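Local coordinates for 3-oxoacyl-(Acyl-carrier protein) synthase (Burkholderia xenovorans, PDB 4EFI) that probably catalyses the condensation of an acyl chain with malonyl-acyl carrier protein, as in other 3-oxoacyl-(acyl-carrier protein) synthases of the thiolase superfamily, at residues 29-32 and 33-37; 58-61 and 62-66. All coordinates share one frame; numbering follows the deposited sequence. Where two conformers were deposited one is given.

Interaction 1: residues 29-32 and 33-37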
loop_
_atom_site.group_PDB
_atom_site.type_symbol
_atom_site.label_atom_id
_atom_site.label_comp_id
_atom_site.label_asym_id
_atom_site.label_seq_id
_atom_site.Cartn_x
_atom_site.Cartn_y
_atom_site.Cartn_z
ATOM N N LYS A 29 15.367 6.861 -9.883
ATOM C CA LYS A 29 14.913 7.350 -11.181
ATOM C C LYS A 29 13.638 8.179 -11.034
ATOM O O LYS A 29 12.562 7.639 -10.773
ATOM C CB LYS A 29 14.667 6.179 -12.133
ATOM N N GLN A 30 13.688 9.477 -11.318
ATOM C CA GLN A 30 12.504 10.337 -11.238
ATOM C C GLN A 30 12.012 10.678 -12.645
ATOM O O GLN A 30 12.772 11.194 -13.460
ATOM C CB GLN A 30 12.826 11.623 -10.471
ATOM C CG GLN A 30 11.684 12.646 -10.450
ATOM C CD GLN A 30 12.128 14.027 -9.980
ATOM O OE1 GLN A 30 11.864 15.042 -10.632
ATOM N NE2 GLN A 30 12.802 14.070 -8.840
ATOM N N VAL A 31 10.732 10.393 -12.895
ATOM C CA VAL A 31 10.099 10.543 -14.200
ATOM C C VAL A 31 9.076 11.682 -14.040
ATOM O O VAL A 31 8.121 11.574 -13.273
ATOM C CB VAL A 31 9.398 9.237 -14.607
ATOM C CG1 VAL A 31 8.685 9.372 -15.941
ATOM C CG2 VAL A 31 10.393 8.072 -14.643
ATOM N N ASP A 32 9.282 12.747 -14.802
ATOM C CA ASP A 32 8.416 13.917 -14.800
ATOM C C ASP A 32 7.323 13.721 -15.844
ATOM O O ASP A 32 7.397 12.842 -16.682
ATOM C CB ASP A 32 9.224 15.169 -15.156
ATOM C CG ASP A 32 10.449 15.348 -14.289
ATOM O OD1 ASP A 32 10.349 15.126 -13.071
ATOM O OD2 ASP A 32 11.520 15.707 -14.829
ATOM N N ASN A 33 6.315 14.585 -15.824
ATOM C CA ASN A 33 5.264 14.489 -16.836
ATOM C C ASN A 33 5.759 14.805 -18.234
ATOM O O ASN A 33 5.163 14.344 -19.207
ATOM C CB ASN A 33 4.076 15.388 -16.466
ATOM C CG ASN A 33 3.309 14.869 -15.269
ATOM O OD1 ASN A 33 3.380 13.669 -14.974
ATOM N ND2 ASN A 33 2.635 15.747 -14.544
ATOM N N ASP A 34 6.850 15.556 -18.350
ATOM C CA ASP A 34 7.408 15.894 -19.662
ATOM C C ASP A 34 7.640 14.616 -20.443
ATOM O O ASP A 34 7.448 14.586 -21.660
ATOM C CB ASP A 34 8.732 16.679 -19.548
ATOM C CG ASP A 34 8.522 18.152 -19.247
ATOM O OD1 ASP A 34 7.397 18.512 -18.854
ATOM O OD2 ASP A 34 9.489 18.945 -19.391
ATOM N N TYR A 35 8.047 13.559 -19.737
ATOM C CA TYR A 35 8.365 12.284 -20.362
ATOM C C TYR A 35 7.248 11.835 -21.318
ATOM O O TYR A 35 7.517 11.200 -22.335
ATOM C CB TYR A 35 8.585 11.224 -19.269
ATOM C CG TYR A 35 8.891 9.818 -19.762
ATOM C CD1 TYR A 35 10.181 9.446 -20.125
ATOM C CD2 TYR A 35 7.896 8.862 -19.840
ATOM C CE1 TYR A 35 10.455 8.151 -20.564
ATOM C CE2 TYR A 35 8.156 7.581 -20.276
ATOM C CZ TYR A 35 9.430 7.225 -20.637
ATOM O OH TYR A 35 9.680 5.939 -21.076
ATOM N N PHE A 36 6.000 12.141 -20.969
ATOM C CA PHE A 36 4.832 11.562 -21.654
ATOM C C PHE A 36 4.258 12.399 -22.796
ATOM O O PHE A 36 3.381 11.935 -23.540
ATOM C CB PHE A 36 3.711 11.311 -20.657
ATOM C CG PHE A 36 4.071 10.351 -19.595
ATOM C CD1 PHE A 36 3.978 8.984 -19.813
ATOM C CD2 PHE A 36 4.528 10.806 -18.379
ATOM C CE1 PHE A 36 4.318 8.106 -18.817
ATOM C CE2 PHE A 36 4.875 9.934 -17.395
ATOM C CZ PHE A 36 4.759 8.591 -17.598
ATOM N N VAL A 37 4.749 13.621 -22.944
ATOM C CA VAL A 37 4.180 14.551 -23.923
ATOM C C VAL A 37 4.431 14.151 -25.383
ATOM O O VAL A 37 3.650 14.508 -26.259
ATOM C CB VAL A 37 4.685 15.980 -23.660
ATOM C CG1 VAL A 37 4.353 16.919 -24.812
ATOM C CG2 VAL A 37 4.090 16.499 -22.354
#
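V31 and D32 at the end of a short strand meet N33, Y35 and F36 as the chain coils into a helical turn. At N33 the chain leaves the strand and the side chain turns away: its CB stays 3.7 Å from C of D32, but its amide is gripped elsewhere, OD1 by NH1 of R57 and ND2 by O of V54. The next residue, D34, points its carboxylate outward on the exposed side of the turn.

Y35 closes the turn. Its N donates to O of D32 at 3.2 Å, a bent bond (145° at the hydrogen) that reaches the oxygen from well above the carbonyl plane, 56° out of it. With its CG anti to the backbone N (chi1 178°), Y35 has its CB and the root of its ring slanting across the branch of V31; CG1 of V31 is 3.8 Å from CB of Y35. F36 follows on the buried side. Its CE2 touches the same V31 methyl, CG1, at 4.1 Å, while CD2 of Y35 sits 3.7 Å above the plane of the F36 ring, over its centre. F36 N to N33 O and V37 N to D34 O repeat the three-residue spacing of the first bond.

Strand 30-32 runs antiparallel to strand 56-58, where R57 also holds O of V31 through NH2. N33 and V37 rest on V49 and A42 of helix 42-52, and F36 packs inward against R57 and L171.

Interaction 2: residues 58-61 and 62-66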
loop_
_atom_site.group_PDB
_atom_site.type_symbol
_atom_site.label_atom_id
_atom_site.label_comp_id
_atom_site.label_asym_id
_atom_site.label_seq_id
_atom_site.Cartn_x
_atom_site.Cartn_y
_atom_site.Cartn_z
ATOM N N ARG A 58 8.477 7.792 -9.283
ATOM C CA ARG A 58 9.721 7.027 -9.394
ATOM C C ARG A 58 9.490 5.696 -10.073
ATOM O O ARG A 58 8.517 5.005 -9.743
ATOM C CB ARG A 58 10.315 6.778 -8.008
ATOM C CG ARG A 58 10.479 8.019 -7.162
ATOM C CD ARG A 58 11.364 9.051 -7.822
ATOM N NE ARG A 58 11.676 10.182 -6.930
ATOM C CZ ARG A 58 12.735 10.270 -6.121
ATOM N NH1 ARG A 58 13.638 9.311 -6.070
ATOM N NH2 ARG A 58 12.899 11.344 -5.353
ATOM N N TRP A 59 10.341 5.335 -11.027
ATOM C CA TRP A 59 10.223 4.064 -11.732
ATOM C C TRP A 59 11.471 3.209 -11.546
ATOM O O TRP A 59 12.591 3.661 -11.783
ATOM C CB TRP A 59 9.992 4.266 -13.220
ATOM C CG TRP A 59 8.584 4.615 -13.625
ATOM C CD1 TRP A 59 7.477 4.694 -12.819
ATOM C CD2 TRP A 59 8.151 4.906 -14.949
ATOM N NE1 TRP A 59 6.377 5.023 -13.594
ATOM C CE2 TRP A 59 6.770 5.153 -14.895
ATOM C CE3 TRP A 59 8.805 4.967 -16.178
ATOM C CZ2 TRP A 59 6.024 5.472 -16.033
ATOM C CZ3 TRP A 59 8.063 5.285 -17.317
ATOM C CH2 TRP A 59 6.686 5.531 -17.226
ATOM N N ALA A 60 11.259 1.965 -11.134
ATOM C CA ALA A 60 12.328 0.987 -10.980
ATOM C C ALA A 60 12.957 0.640 -12.310
ATOM O O ALA A 60 12.267 0.491 -13.319
ATOM C CB ALA A 60 11.748 -0.272 -10.357
ATOM N N ASP A 61 14.272 0.476 -12.331
ATOM C CA ASP A 61 14.903 -0.054 -13.537
ATOM C C ASP A 61 14.750 -1.573 -13.632
ATOM O O ASP A 61 14.200 -2.203 -12.742
ATOM C CB ASP A 61 16.370 0.388 -13.624
ATOM C CG ASP A 61 17.198 -0.029 -12.429
ATOM O OD1 ASP A 61 16.907 -1.050 -11.766
ATOM O OD2 ASP A 61 18.197 0.669 -12.141
ATOM N N ALA A 62 15.215 -2.176 -14.726
ATOM C CA ALA A 62 14.952 -3.597 -14.960
ATOM C C ALA A 62 15.510 -4.500 -13.862
ATOM O O ALA A 62 14.904 -5.512 -13.504
ATOM C CB ALA A 62 15.479 -4.029 -16.335
ATOM N N GLN A 63 16.632 -4.121 -13.286
ATOM C CA GLN A 63 17.248 -4.939 -12.250
ATOM C C GLN A 63 16.727 -4.700 -10.834
ATOM O O GLN A 63 17.219 -5.327 -9.886
ATOM C CB GLN A 63 18.762 -4.725 -12.224
ATOM C CG GLN A 63 19.181 -3.314 -11.826
ATOM C CD GLN A 63 19.484 -2.438 -13.035
ATOM O OE1 GLN A 63 18.750 -2.443 -14.034
ATOM N NE2 GLN A 63 20.575 -1.685 -12.953
ATOM N N THR A 64 15.800 -3.763 -10.661
ATOM C CA THR A 64 15.261 -3.441 -9.347
ATOM C C THR A 64 13.826 -3.950 -9.208
ATOM O O THR A 64 12.929 -3.539 -9.955
ATOM C CB THR A 64 15.238 -1.923 -9.117
ATOM O OG1 THR A 64 16.578 -1.409 -9.195
ATOM C CG2 THR A 64 14.672 -1.546 -7.783
ATOM N N SER A 65 13.613 -4.808 -8.235
ATOM C CA SER A 65 12.291 -5.357 -7.967
ATOM C C SER A 65 11.715 -4.773 -6.684
ATOM O O SER A 65 12.414 -4.138 -5.889
ATOM C CB SER A 65 12.366 -6.880 -7.831
ATOM O OG SER A 65 13.040 -7.208 -6.624
ATOM N N ALA A 66 10.445 -5.092 -6.436
ATOM C CA ALA A 66 9.789 -4.744 -5.181
ATOM C C ALA A 66 10.537 -5.360 -4.015
ATOM O O ALA A 66 10.743 -4.711 -2.991
ATOM C CB ALA A 66 8.338 -5.209 -5.202
HETATM O O HOH W 1 19.026 0.556 -9.649
#
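D61 and T64 are the ends of a type I beta turn, closed by a bond from N of T64 to O of D61 (3.1 Å) that comes in from well above the carbonyl plane. The side chains of the same two residues make a second, shorter link: OG1 of T64 donates to OD1 of D61 at 2.6 Å, meeting the carboxylate from above its plane, 36° out. D61 can do this because its CG sits between the backbone N and the carbonyl carbon (chi1 58°), which folds the carboxylate back over the turn. The two side chains meet almost perpendicularly.

A water bridges the same two side chains, donating to OD2 of D61 at 2.6 Å and, at a longer 3.2 Å, to OG1 of T64. Both carboxylate oxygens of D61 are therefore occupied, one by a hydroxyl and one by water, which would fix the group's rotation.

Q63 lies over this carboxylate. Its chain is bent about the CB-CG bond, and the amide plane stacks on the carboxylate plane with only 16° between them. CD of Q63 is 3.2 Å from OD1 of D61. The match is mixed: OE1 of Q63 faces OD1 as one acceptor to another, whereas NE2 lies nearer OD2 but at a poor angle for bonding.

On the inner side, CB of A60 rests 3.5 Å from O of T64, an oxygen that accepts a hydrogen bond from NZ of K160. Just beyond, S65 is the N-cap of helix 66-81; its hydroxyl caps a backbone N in the first turn and its own N binds OD2 of D68, consistent with a capping box. D61 to T64 thus form a type I beta turn reinforced by its own side chains, which leads into the capped N terminus of helix 66-81.

Following the chain from the N terminus, interaction 1 closes the turn where strand 30-32 gives way to the loop before helix 42-52. The chain then returns along strand 56-58, and interaction 2 closes the turn leading into helix 66-81. The two follow in series, neither nested nor crossed, yet pairing of the two strands brings the start of 29-37 beside the start of 58-66. O of K29 and N of W59 are 3.2 Å apart, a probable hydrogen bond. W59 also packs against both aromatics of 33-37: CZ3 lies 3.7 Å from CE2 of Y35, with the ring planes nearly perpendicular, and CH2 lies 3.6 Å from CZ of F36.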